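Local structure of THUMP domain-containing protein (Pyrococcus horikoshii, 1VBK) at residues Tyr8-Thr13 / Gly70-Ser75; Val64-Phe69 / Glu166-Trp171; Ile183-Asp188 / Lys257-Gly262; Glu204-Tyr209 / Phe237-Glu242. The protein is of unknown function but, as a ThiI-like protein with a THUMP domain, probably binds RNA and ATP. All blocks are in the same frame, centred on the assembly; numbering follows the deposited sequence.

Contact 1 of 4, residues Tyr8-Thr13 / Gly70-Ser75; sequences YGEIGT and GIVSIS
The backbones of Tyr8 and Val72 draw near each other, their CA atoms 4.9 Å apart, yet no direct hydrogen bond joins the two segments. A single water does the joining instead: it accepts from Gly9 N at 2.7 Å and donates to Gly70 O at 2.8 Å. Gly70 O also lies 3.3 Å from Tyr8 CB, in plain van der Waals contact. The side chain that carries most of the contact is Val72. With its CG1 opposite the backbone N (chi1 176°), the CG2 methyl is turned to the Tyr8-Gly9 backbone, 3.8 Å from Tyr8 CA and 3.9 Å from Gly9 O. The contact lies beside the antiparallel pairing of strands 3-8 and 71-81 in the ferredoxin-like part of the protein, and a classic beta bulge is found here: Val72 and Ser73 both face Arg7, whose backbone hydrogen-bonds to each of them and whose NH1 also bonds Ser73 OG. Tyr8 sends its ring away from segment 70-75; a chi1 of 49° sets CG between the backbone N and carbonyl carbon, and the hydroxyl hydrogen-bonds Glu23 of helix 19-36. Farther along, the Glu10 side chain, extended beyond CG, brings OE2 to 4.1 Å from Val72 CG2.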
loop_
_atom_site.group_PDB
_atom_site.type_symbol
_atom_site.label_atom_id
_atom_site.label_comp_id
_atom_site.label_asym_id
_atom_site.label_seq_id
_atom_site.Cartn_x
_atom_site.Cartn_y
_atom_site.Cartn_z
ATOM N N TYR A 8 -9.683 23.856 -6.017
ATOM C CA TYR A 8 -9.912 22.442 -5.748
ATOM C C TYR A 8 -10.826 22.244 -4.550
ATOM O O TYR A 8 -11.206 23.202 -3.872
ATOM C CB TYR A 8 -8.569 21.754 -5.493
ATOM C CG TYR A 8 -7.716 22.493 -4.489
ATOM C CD1 TYR A 8 -7.868 22.276 -3.118
ATOM C CD2 TYR A 8 -6.788 23.451 -4.909
ATOM C CE1 TYR A 8 -7.118 22.993 -2.187
ATOM C CE2 TYR A 8 -6.037 24.180 -3.987
ATOM C CZ TYR A 8 -6.208 23.945 -2.629
ATOM O OH TYR A 8 -5.484 24.674 -1.714
ATOM N N GLY A 9 -11.165 20.989 -4.287
ATOM C CA GLY A 9 -12.034 20.684 -3.169
ATOM C C GLY A 9 -13.477 20.936 -3.545
ATOM O O GLY A 9 -13.792 21.946 -4.177
ATOM N N GLU A 10 -14.357 20.014 -3.171
ATOM C CA GLU A 10 -15.771 20.162 -3.476
ATOM C C GLU A 10 -16.639 19.465 -2.432
ATOM O O GLU A 10 -16.335 18.355 -1.992
ATOM C CB GLU A 10 -16.062 19.624 -4.881
ATOM C CG GLU A 10 -15.529 18.227 -5.153
ATOM C CD GLU A 10 -15.506 17.900 -6.637
ATOM O OE1 GLU A 10 -16.554 18.067 -7.298
ATOM O OE2 GLU A 10 -14.443 17.476 -7.142
ATOM N N ILE A 11 -17.715 20.134 -2.031
ATOM C CA ILE A 11 -18.623 19.592 -1.030
ATOM C C ILE A 11 -19.058 18.180 -1.397
ATOM O O ILE A 11 -19.271 17.867 -2.570
ATOM C CB ILE A 11 -19.880 20.478 -0.879
ATOM C CG1 ILE A 11 -19.465 21.927 -0.598
ATOM C CG2 ILE A 11 -20.759 19.946 0.246
ATOM C CD1 ILE A 11 -18.601 22.104 0.642
ATOM N N GLY A 12 -19.181 17.329 -0.385
ATOM C CA GLY A 12 -19.597 15.962 -0.625
ATOM C C GLY A 12 -18.485 15.072 -1.148
ATOM O O GLY A 12 -18.712 13.889 -1.411
ATOM N N THR A 13 -17.286 15.627 -1.309
ATOM C CA THR A 13 -16.164 14.833 -1.796
ATOM C C THR A 13 -15.386 14.302 -0.603
ATOM O O THR A 13 -15.251 14.980 0.415
ATOM C CB THR A 13 -15.203 15.658 -2.688
ATOM O OG1 THR A 13 -14.380 14.765 -3.450
ATOM C CG2 THR A 13 -14.295 16.546 -1.835
ATOM N N GLY A 70 -7.912 16.381 -9.666
ATOM C CA GLY A 70 -8.020 17.017 -8.368
ATOM C C GLY A 70 -8.306 18.504 -8.499
ATOM O O GLY A 70 -8.647 19.172 -7.519
ATOM N N ILE A 71 -8.157 19.020 -9.715
ATOM C CA ILE A 71 -8.397 20.433 -9.989
ATOM C C ILE A 71 -9.826 20.622 -10.474
ATOM O O ILE A 71 -10.257 19.963 -11.427
ATOM C CB ILE A 71 -7.424 20.961 -11.072
ATOM C CG1 ILE A 71 -5.989 20.936 -10.536
ATOM C CG2 ILE A 71 -7.807 22.386 -11.480
ATOM C CD1 ILE A 71 -4.946 21.360 -11.574
ATOM N N VAL A 72 -10.562 21.505 -9.802
ATOM C CA VAL A 72 -11.946 21.791 -10.172
ATOM C C VAL A 72 -11.996 22.845 -11.277
ATOM O O VAL A 72 -12.733 22.693 -12.252
ATOM C CB VAL A 72 -12.764 22.267 -8.952
ATOM C CG1 VAL A 72 -14.175 22.646 -9.386
ATOM C CG2 VAL A 72 -12.824 21.155 -7.908
ATOM N N SER A 73 -11.218 23.914 -11.130
ATOM C CA SER A 73 -11.177 24.944 -12.167
ATOM C C SER A 73 -9.861 25.707 -12.162
ATOM O O SER A 73 -9.161 25.774 -11.147
ATOM C CB SER A 73 -12.361 25.916 -12.048
ATOM O OG SER A 73 -12.297 26.705 -10.878
ATOM N N ILE A 74 -9.542 26.284 -13.316
ATOM C CA ILE A 74 -8.304 27.016 -13.524
ATOM C C ILE A 74 -8.566 28.402 -14.122
ATOM O O ILE A 74 -9.336 28.532 -15.070
ATOM C CB ILE A 74 -7.409 26.223 -14.500
ATOM C CG1 ILE A 74 -7.246 24.792 -13.988
ATOM C CG2 ILE A 74 -6.056 26.896 -14.661
ATOM C CD1 ILE A 74 -6.665 23.848 -15.005
ATOM N N SER A 75 -7.913 29.430 -13.579
ATOM C CA SER A 75 -8.091 30.787 -14.096
ATOM C C SER A 75 -6.808 31.587 -14.291
ATOM O O SER A 75 -6.164 31.979 -13.319
ATOM C CB SER A 75 -9.001 31.619 -13.176
ATOM O OG SER A 75 -10.358 31.210 -13.232
HETATM O O HOH W 1 -10.846 18.800 -5.900
#

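Contact 2 of 4, residues Val64-Phe69 / Glu166-Trp171; sequences VLVRVF and EKIKGW
Trp171 sets the CD1 edge of its indole against the carbonyl of Val66, with Val66 O in the ring plane 3.2 Å from CD1. Its neighbour Phe69 lies alongside, the two side chains pointing the same way. Their rings form an offset edge-to-face pair, the edge of Phe69 toward the face of the five-membered ring, with centroids 5.8 Å apart and planes at 80°. The Phe69 ring is steered there by a chi1 of -62°, which places CG opposite the carbonyl carbon and brings CD1 to 3.8 Å from Trp171 CB. With alanine in place of Trp171, the Phe69 edge would probably lose its aromatic mate and a gap would open beside the Val66 carbonyl. Val66 itself works in two directions: CG2 meets Ile168 CG2 at 3.6 Å, the side chains crossing at about a right angle, while CG1 approaches Lys169 O. The backbones are joined through one water rather than directly. It accepts from Trp171 N at 2.7 Å and donates to Val66 O at 2.6 Å and Val68 O at 2.8 Å, so the Val66 and Val68 carbonyls are tied to Trp171 N. Around this contact Val66 packs on Ile74 of strand 71-81, both aromatic rings meet Phe196 of helix 189-200 edge-to-face, and helix 295-305 supplies Arg304 for a cation-pi contact with Trp171.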
loop_
_atom_site.group_PDB
_atom_site.type_symbol
_atom_site.label_atom_id
_atom_site.label_comp_id
_atom_site.label_asym_id
_atom_site.label_seq_id
_atom_site.Cartn_x
_atom_site.Cartn_y
_atom_site.Cartn_z
ATOM N N VAL A 64 -2.176 23.131 -19.665
ATOM C CA VAL A 64 -1.542 21.887 -19.233
ATOM C C VAL A 64 -2.252 21.387 -17.973
ATOM O O VAL A 64 -2.596 20.213 -17.863
ATOM C CB VAL A 64 -0.050 22.102 -18.875
ATOM C CG1 VAL A 64 0.494 20.887 -18.133
ATOM C CG2 VAL A 64 0.762 22.360 -20.143
ATOM N N LEU A 65 -2.475 22.299 -17.031
ATOM C CA LEU A 65 -3.106 21.955 -15.765
ATOM C C LEU A 65 -4.509 21.372 -15.886
ATOM O O LEU A 65 -5.008 20.752 -14.946
ATOM C CB LEU A 65 -3.100 23.173 -14.832
ATOM C CG LEU A 65 -1.673 23.626 -14.489
ATOM C CD1 LEU A 65 -1.706 24.669 -13.385
ATOM C CD2 LEU A 65 -0.838 22.422 -14.046
ATOM N N VAL A 66 -5.150 21.569 -17.031
ATOM C CA VAL A 66 -6.477 20.999 -17.240
ATOM C C VAL A 66 -6.387 19.476 -17.109
ATOM O O VAL A 66 -7.358 18.816 -16.740
ATOM C CB VAL A 66 -7.027 21.331 -18.658
ATOM C CG1 VAL A 66 -8.314 20.558 -18.914
ATOM C CG2 VAL A 66 -7.293 22.820 -18.780
ATOM N N ARG A 67 -5.214 18.920 -17.403
ATOM C CA ARG A 67 -5.032 17.468 -17.340
ATOM C C ARG A 67 -4.581 16.920 -15.990
ATOM O O ARG A 67 -4.251 15.734 -15.876
ATOM C CB ARG A 67 -4.048 17.016 -18.424
ATOM C CG ARG A 67 -4.520 17.316 -19.849
ATOM C CD ARG A 67 -3.683 16.565 -20.876
ATOM N NE ARG A 67 -2.260 16.888 -20.778
ATOM C CZ ARG A 67 -1.704 17.996 -21.257
ATOM N NH1 ARG A 67 -0.402 18.201 -21.114
ATOM N NH2 ARG A 67 -2.444 18.891 -21.896
ATOM N N VAL A 68 -4.579 17.772 -14.970
ATOM C CA VAL A 68 -4.171 17.370 -13.625
ATOM C C VAL A 68 -5.392 17.086 -12.748
ATOM O O VAL A 68 -6.150 17.997 -12.406
ATOM C CB VAL A 68 -3.310 18.473 -12.971
ATOM C CG1 VAL A 68 -2.954 18.095 -11.530
ATOM C CG2 VAL A 68 -2.041 18.677 -13.794
ATOM N N PHE A 69 -5.580 15.820 -12.380
ATOM C CA PHE A 69 -6.725 15.443 -11.559
ATOM C C PHE A 69 -6.720 16.103 -10.184
ATOM O O PHE A 69 -5.666 16.354 -9.605
ATOM C CB PHE A 69 -6.788 13.920 -11.412
ATOM C CG PHE A 69 -6.964 13.193 -12.717
ATOM C CD1 PHE A 69 -8.033 13.498 -13.557
ATOM C CD2 PHE A 69 -6.062 12.206 -13.109
ATOM C CE1 PHE A 69 -8.203 12.832 -14.771
ATOM C CE2 PHE A 69 -6.222 11.531 -14.326
ATOM C CZ PHE A 69 -7.295 11.846 -15.158
ATOM N N GLU A 166 -11.339 34.340 -17.575
ATOM C CA GLU A 166 -11.439 32.935 -17.977
ATOM C C GLU A 166 -11.451 31.973 -16.786
ATOM O O GLU A 166 -10.679 32.116 -15.838
ATOM C CB GLU A 166 -10.285 32.571 -18.919
ATOM C CG GLU A 166 -10.306 31.122 -19.406
ATOM C CD GLU A 166 -9.314 30.852 -20.535
ATOM O OE1 GLU A 166 -8.090 31.008 -20.320
ATOM O OE2 GLU A 166 -9.763 30.480 -21.643
ATOM N N LYS A 167 -12.340 30.990 -16.852
ATOM C CA LYS A 167 -12.484 29.988 -15.805
ATOM C C LYS A 167 -12.636 28.650 -16.510
ATOM O O LYS A 167 -13.735 28.291 -16.946
ATOM C CB LYS A 167 -13.723 30.295 -14.969
ATOM C CG LYS A 167 -13.903 29.436 -13.740
ATOM C CD LYS A 167 -15.044 29.998 -12.907
ATOM C CE LYS A 167 -15.261 29.220 -11.628
ATOM N NZ LYS A 167 -16.389 29.805 -10.845
ATOM N N ILE A 168 -11.524 27.929 -16.632
ATOM C CA ILE A 168 -11.488 26.638 -17.310
ATOM C C ILE A 168 -11.838 25.493 -16.376
ATOM O O ILE A 168 -11.250 25.347 -15.306
ATOM C CB ILE A 168 -10.086 26.363 -17.901
ATOM C CG1 ILE A 168 -9.629 27.556 -18.742
ATOM C CG2 ILE A 168 -10.117 25.101 -18.755
ATOM C CD1 ILE A 168 -8.201 27.432 -19.247
ATOM N N LYS A 169 -12.791 24.671 -16.797
ATOM C CA LYS A 169 -13.227 23.532 -16.002
ATOM C C LYS A 169 -12.168 22.426 -16.000
ATOM O O LYS A 169 -11.689 22.006 -17.055
ATOM C CB LYS A 169 -14.553 23.001 -16.563
ATOM C CG LYS A 169 -15.194 21.873 -15.763
ATOM C CD LYS A 169 -16.534 21.470 -16.382
ATOM C CE LYS A 169 -17.190 20.332 -15.613
ATOM N NZ LYS A 169 -18.500 19.937 -16.212
ATOM N N GLY A 170 -11.788 21.976 -14.808
ATOM C CA GLY A 170 -10.807 20.916 -14.699
ATOM C C GLY A 170 -11.529 19.583 -14.765
ATOM O O GLY A 170 -12.729 19.543 -15.032
ATOM N N TRP A 171 -10.816 18.492 -14.522
ATOM C CA TRP A 171 -11.435 17.173 -14.562
ATOM C C TRP A 171 -12.036 16.767 -13.235
ATOM O O TRP A 171 -12.746 15.769 -13.152
ATOM C CB TRP A 171 -10.418 16.108 -14.979
ATOM C CG TRP A 171 -10.355 15.895 -16.455
ATOM C CD1 TRP A 171 -9.543 16.528 -17.346
ATOM C CD2 TRP A 171 -11.164 14.994 -17.214
ATOM N NE1 TRP A 171 -9.795 16.075 -18.620
ATOM C CE2 TRP A 171 -10.786 15.132 -18.566
ATOM C CE3 TRP A 171 -12.175 14.082 -16.881
ATOM C CZ2 TRP A 171 -11.382 14.390 -19.588
ATOM C CZ3 TRP A 171 -12.769 13.344 -17.900
ATOM C CH2 TRP A 171 -12.368 13.504 -19.237
HETATM O O HOH W 2 -8.109 18.845 -14.214
#

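Contact 3 of 4, residues Ile183-Asp188 / Lys257-Gly262; sequences IGILHD and KGVIKG
Strands 183-185 and 258-260 run parallel, their N-to-C directions 27° apart, with Ile183 paired to Val259 and Gly184 to Ile260. Three backbone hydrogen bonds fix the register: Ile183 N to Gly258 O at 3.0 Å, Ile260 N to Ile183 O at 2.9 Å and Ile185 N to Ile260 O at 2.9 Å. Next along, a water bridges Ile185 O and Gly262 N, 2.8 Å from each. This is the join of the first and fourth strands of the parallel sheet of order 3-2-1-4-5, a HUP-type alpha/beta fold. The turn after the first strand, where Asp188 N-caps helix 189-200, probably corresponds to the phosphate-binding loop of related PP-loop ATPases. Ile183 lies beside Val259, and a chi1 of 59° turns CG1 toward that valine, 3.6 Å from its CG2. Were Ile183 an alanine, Val259 CG2 would likely lose its partner and a gap would open against Val247 and Ile251 of helix 244-254, which also touch Ile183. Ile185 crosses to Val259 on the same face, CG1 to CG1 4.0 Å. Lys261 lays its CG against Ile185 CG1 and carries NZ off to salt bridges with Asp278 and Glu274.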
loop_
_atom_site.group_PDB
_atom_site.type_symbol
_atom_site.label_atom_id
_atom_site.label_comp_id
_atom_site.label_asym_id
_atom_site.label_seq_id
_atom_site.Cartn_x
_atom_site.Cartn_y
_atom_site.Cartn_z
ATOM N N ILE A 183 -1.627 -1.426 -9.706
ATOM C CA ILE A 183 -1.077 -1.733 -11.018
ATOM C C ILE A 183 -2.305 -1.801 -11.907
ATOM O O ILE A 183 -3.394 -2.147 -11.444
ATOM C CB ILE A 183 -0.344 -3.103 -11.081
ATOM C CG1 ILE A 183 -1.304 -4.234 -10.709
ATOM C CG2 ILE A 183 0.884 -3.081 -10.182
ATOM C CD1 ILE A 183 -0.726 -5.630 -10.932
ATOM N N GLY A 184 -2.139 -1.444 -13.174
ATOM C CA GLY A 184 -3.256 -1.490 -14.093
ATOM C C GLY A 184 -2.872 -2.407 -15.230
ATOM O O GLY A 184 -1.862 -2.177 -15.892
ATOM N N ILE A 185 -3.654 -3.458 -15.446
ATOM C CA ILE A 185 -3.353 -4.387 -16.525
ATOM C C ILE A 185 -3.845 -3.743 -17.812
ATOM O O ILE A 185 -5.050 -3.653 -18.053
ATOM C CB ILE A 185 -4.047 -5.750 -16.317
ATOM C CG1 ILE A 185 -3.686 -6.321 -14.940
ATOM C CG2 ILE A 185 -3.611 -6.726 -17.406
ATOM C CD1 ILE A 185 -2.195 -6.493 -14.708
ATOM N N LEU A 186 -2.896 -3.301 -18.632
ATOM C CA LEU A 186 -3.193 -2.616 -19.887
ATOM C C LEU A 186 -3.005 -3.503 -21.116
ATOM O O LEU A 186 -1.919 -4.041 -21.343
ATOM C CB LEU A 186 -2.296 -1.379 -19.993
ATOM C CG LEU A 186 -2.416 -0.427 -21.185
ATOM C CD1 LEU A 186 -3.791 0.214 -21.212
ATOM C CD2 LEU A 186 -1.339 0.641 -21.074
ATOM N N HIS A 187 -4.056 -3.642 -21.922
ATOM C CA HIS A 187 -3.977 -4.475 -23.121
ATOM C C HIS A 187 -4.849 -3.981 -24.274
ATOM O O HIS A 187 -4.699 -4.441 -25.399
ATOM C CB HIS A 187 -4.349 -5.920 -22.775
ATOM C CG HIS A 187 -5.766 -6.087 -22.328
ATOM N ND1 HIS A 187 -6.804 -6.304 -23.207
ATOM C CD2 HIS A 187 -6.321 -6.035 -21.094
ATOM C CE1 HIS A 187 -7.939 -6.381 -22.534
ATOM N NE2 HIS A 187 -7.674 -6.221 -21.251
ATOM N N ASP A 188 -5.764 -3.060 -23.994
ATOM C CA ASP A 188 -6.632 -2.514 -25.032
ATOM C C ASP A 188 -7.216 -1.161 -24.625
ATOM O O ASP A 188 -6.889 -0.629 -23.565
ATOM C CB ASP A 188 -7.751 -3.511 -25.374
ATOM C CG ASP A 188 -8.737 -3.711 -24.238
ATOM O OD1 ASP A 188 -8.435 -3.325 -23.089
ATOM O OD2 ASP A 188 -9.824 -4.273 -24.499
ATOM N N LYS A 257 -1.430 -1.738 -3.673
ATOM C CA LYS A 257 -2.591 -2.074 -2.852
ATOM C C LYS A 257 -3.779 -2.604 -3.649
ATOM O O LYS A 257 -4.780 -3.035 -3.071
ATOM C CB LYS A 257 -3.037 -0.842 -2.055
ATOM C CG LYS A 257 -3.531 0.299 -2.935
ATOM C CD LYS A 257 -3.865 1.549 -2.130
ATOM C CE LYS A 257 -5.088 1.349 -1.256
ATOM N NZ LYS A 257 -5.407 2.596 -0.511
ATOM N N GLY A 258 -3.675 -2.572 -4.971
ATOM C CA GLY A 258 -4.775 -3.048 -5.787
ATOM C C GLY A 258 -4.408 -3.280 -7.238
ATOM O O GLY A 258 -3.358 -2.844 -7.706
ATOM N N VAL A 259 -5.284 -3.985 -7.945
ATOM C CA VAL A 259 -5.085 -4.287 -9.356
ATOM C C VAL A 259 -6.319 -3.819 -10.120
ATOM O O VAL A 259 -7.447 -4.034 -9.677
ATOM C CB VAL A 259 -4.885 -5.805 -9.582
ATOM C CG1 VAL A 259 -4.810 -6.111 -11.074
ATOM C CG2 VAL A 259 -3.615 -6.269 -8.878
ATOM N N ILE A 260 -6.087 -3.170 -11.257
ATOM C CA ILE A 260 -7.159 -2.643 -12.095
ATOM C C ILE A 260 -7.243 -3.383 -13.426
ATOM O O ILE A 260 -6.236 -3.549 -14.109
ATOM C CB ILE A 260 -6.924 -1.141 -12.388
ATOM C CG1 ILE A 260 -6.903 -0.356 -11.075
ATOM C CG2 ILE A 260 -8.006 -0.610 -13.329
ATOM C CD1 ILE A 260 -6.212 0.987 -11.184
ATOM N N LYS A 261 -8.443 -3.823 -13.795
ATOM C CA LYS A 261 -8.645 -4.526 -15.065
ATOM C C LYS A 261 -9.787 -3.881 -15.847
ATOM O O LYS A 261 -10.682 -3.282 -15.257
ATOM C CB LYS A 261 -8.940 -6.012 -14.819
ATOM C CG LYS A 261 -7.722 -6.798 -14.335
ATOM C CD LYS A 261 -8.046 -8.257 -14.029
ATOM C CE LYS A 261 -8.462 -9.026 -15.270
ATOM N NZ LYS A 261 -8.810 -10.447 -14.946
ATOM N N GLY A 262 -9.753 -4.007 -17.172
ATOM C CA GLY A 262 -10.782 -3.397 -17.999
ATOM C C GLY A 262 -12.006 -4.251 -18.264
ATOM O O GLY A 262 -12.736 -4.013 -19.227
HETATM O O HOH W 3 -7.359 -5.263 -17.914
#

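Contact 4 of 4, residues Glu204-Tyr209 / Phe237-Glu242; sequences EVIPVY and FLVVAE
Chi1 values of 172° in Tyr209 and -176° in Val240 direct the phenol ring of one and the CG1 methyl of the other along the same course, each opposite its own backbone N. The two side chains therefore lie side by side, and Val240 CG1 meets the ring in its plane, at the edge, 3.8 Å from Tyr209 CD2. The hydroxyl at the far end of the ring makes a weak hydrogen bond to Asp214. Backbone bonds hold the parallel strands together: Val239 N to Pro207 O at 2.9 Å, Tyr209 N to Val239 O at 2.7 Å and Ala241 N to Tyr209 O at 2.8 Å. The pairing starts at Pro207 O because Pro207 has no N-H to give; its CG instead rests 3.4 Å from Phe237 O, and its CB touches Leu238 CD1 at 3.9 Å. These strands are the two ends of a beta-alpha-beta crossover through helix 215-228. Strand 239-241 is the outermost of the sheet on this side within the chain. The helix covers the face bearing Pro207, Tyr209 and Leu238, through Trp224, Val220 and Arg221 among others. On the opposite face Ile206 CG2 crosses obliquely to Val239 CG2, 3.9 Å away, and Val208 CG1 comes to 4.2 Å from Ala241 CB. Leu250 of helix 244-254 packs on both Val208 and Val239, while Val247 of the same helix touches Ala241.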
loop_
_atom_site.group_PDB
_atom_site.type_symbol
_atom_site.label_atom_id
_atom_site.label_comp_id
_atom_site.label_asym_id
_atom_site.label_seq_id
_atom_site.Cartn_x
_atom_site.Cartn_y
_atom_site.Cartn_z
ATOM N N GLU A 204 -2.459 6.288 -8.008
ATOM C CA GLU A 204 -1.236 6.290 -8.795
ATOM C C GLU A 204 -1.214 4.912 -9.443
ATOM O O GLU A 204 -1.218 3.893 -8.747
ATOM C CB GLU A 204 -0.008 6.460 -7.900
ATOM C CG GLU A 204 1.288 6.074 -8.589
ATOM C CD GLU A 204 2.514 6.362 -7.750
ATOM O OE1 GLU A 204 2.509 6.037 -6.543
ATOM O OE2 GLU A 204 3.487 6.906 -8.308
ATOM N N VAL A 205 -1.188 4.871 -10.768
ATOM C CA VAL A 205 -1.205 3.592 -11.461
ATOM C C VAL A 205 0.071 3.231 -12.208
ATOM O O VAL A 205 0.625 4.040 -12.953
ATOM C CB VAL A 205 -2.383 3.530 -12.463
ATOM C CG1 VAL A 205 -2.388 2.188 -13.184
ATOM C CG2 VAL A 205 -3.703 3.733 -11.729
ATOM N N ILE A 206 0.537 2.006 -11.987
ATOM C CA ILE A 206 1.711 1.496 -12.676
ATOM C C ILE A 206 1.129 0.621 -13.786
ATOM O O ILE A 206 0.549 -0.435 -13.514
ATOM C CB ILE A 206 2.590 0.618 -11.757
ATOM C CG1 ILE A 206 3.182 1.465 -10.628
ATOM C CG2 ILE A 206 3.711 -0.020 -12.570
ATOM C CD1 ILE A 206 4.033 0.669 -9.650
ATOM N N PRO A 207 1.253 1.057 -15.048
ATOM C CA PRO A 207 0.708 0.252 -16.142
ATOM C C PRO A 207 1.544 -1.000 -16.375
ATOM O O PRO A 207 2.775 -0.938 -16.403
ATOM C CB PRO A 207 0.750 1.215 -17.326
ATOM C CG PRO A 207 1.992 2.008 -17.044
ATOM C CD PRO A 207 1.865 2.298 -15.559
ATOM N N VAL A 208 0.870 -2.133 -16.538
ATOM C CA VAL A 208 1.563 -3.394 -16.761
ATOM C C VAL A 208 1.035 -4.110 -17.990
ATOM O O VAL A 208 -0.175 -4.265 -18.163
ATOM C CB VAL A 208 1.412 -4.354 -15.551
ATOM C CG1 VAL A 208 2.082 -5.701 -15.858
ATOM C CG2 VAL A 208 2.037 -3.735 -14.311
ATOM N N TYR A 209 1.956 -4.526 -18.848
ATOM C CA TYR A 209 1.604 -5.265 -20.048
ATOM C C TYR A 209 2.051 -6.704 -19.828
ATOM O O TYR A 209 3.236 -6.965 -19.642
ATOM C CB TYR A 209 2.325 -4.705 -21.273
ATOM C CG TYR A 209 2.146 -5.563 -22.506
ATOM C CD1 TYR A 209 0.929 -5.601 -23.181
ATOM C CD2 TYR A 209 3.194 -6.346 -22.992
ATOM C CE1 TYR A 209 0.758 -6.395 -24.312
ATOM C CE2 TYR A 209 3.031 -7.146 -24.123
ATOM C CZ TYR A 209 1.812 -7.163 -24.777
ATOM O OH TYR A 209 1.649 -7.939 -25.903
ATOM N N PHE A 237 5.756 4.745 -16.242
ATOM C CA PHE A 237 6.495 3.888 -17.164
ATOM C C PHE A 237 5.784 2.554 -17.330
ATOM O O PHE A 237 5.360 1.942 -16.351
ATOM C CB PHE A 237 7.921 3.641 -16.661
ATOM C CG PHE A 237 8.800 4.855 -16.701
ATOM C CD1 PHE A 237 8.890 5.627 -17.857
ATOM C CD2 PHE A 237 9.541 5.230 -15.586
ATOM C CE1 PHE A 237 9.704 6.757 -17.902
ATOM C CE2 PHE A 237 10.360 6.358 -15.618
ATOM C CZ PHE A 237 10.441 7.123 -16.779
ATOM N N LEU A 238 5.654 2.113 -18.575
ATOM C CA LEU A 238 5.001 0.846 -18.869
ATOM C C LEU A 238 5.904 -0.308 -18.464
ATOM O O LEU A 238 7.074 -0.347 -18.831
ATOM C CB LEU A 238 4.684 0.742 -20.361
ATOM C CG LEU A 238 4.017 -0.567 -20.800
ATOM C CD1 LEU A 238 2.650 -0.678 -20.148
ATOM C CD2 LEU A 238 3.891 -0.605 -22.314
ATOM N N VAL A 239 5.352 -1.243 -17.699
ATOM C CA VAL A 239 6.101 -2.409 -17.247
ATOM C C VAL A 239 5.647 -3.630 -18.033
ATOM O O VAL A 239 4.458 -3.931 -18.088
ATOM C CB VAL A 239 5.863 -2.682 -15.749
ATOM C CG1 VAL A 239 6.536 -3.987 -15.344
ATOM C CG2 VAL A 239 6.397 -1.527 -14.919
ATOM N N VAL A 240 6.594 -4.322 -18.653
ATOM C CA VAL A 240 6.281 -5.520 -19.420
ATOM C C VAL A 240 6.622 -6.733 -18.562
ATOM O O VAL A 240 7.765 -6.901 -18.148
ATOM C CB VAL A 240 7.106 -5.578 -20.730
ATOM C CG1 VAL A 240 6.687 -6.781 -21.561
ATOM C CG2 VAL A 240 6.919 -4.296 -21.519
ATOM N N ALA A 241 5.626 -7.568 -18.280
ATOM C CA ALA A 241 5.844 -8.765 -17.470
ATOM C C ALA A 241 5.717 -9.996 -18.356
ATOM O O ALA A 241 4.652 -10.266 -18.906
ATOM C CB ALA A 241 4.831 -8.825 -16.331
ATOM N N GLU A 242 6.811 -10.739 -18.486
ATOM C CA GLU A 242 6.851 -11.934 -19.323
ATOM C C GLU A 242 6.020 -13.094 -18.776
ATOM O O GLU A 242 5.649 -13.996 -19.523
ATOM C CB GLU A 242 8.301 -12.400 -19.511
ATOM C CG GLU A 242 8.977 -12.870 -18.222
ATOM C CD GLU A 242 9.591 -11.739 -17.418
ATOM O OE1 GLU A 242 8.984 -10.647 -17.339
ATOM O OE2 GLU A 242 10.686 -11.948 -16.849
#

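In the fold
Contacts 1 and 2 share the sheet of the N-terminal half and touch directly: Ile74 O probably accepts from Ile168 N, and Ile74 CD1 packs on Leu65 and Val66. Contact 1 is partly buried and contact 2 a surface contact; both lack a direct hydrogen bond between their paired segments and rely on single bridging waters. Contacts 3 and 4 belong to the parallel sheet of the HUP-type part, their centres 9 Å apart, joined where Gly184 bonds Ile206 and Val208. There, regular backbone bonds go with mainly aliphatic packing, plus the edge of the Tyr209 ring in contact 4; contact 3 is the more buried, contact 4 the sheet's flank. Contact 2 has an aromatic pair, contact 3 none.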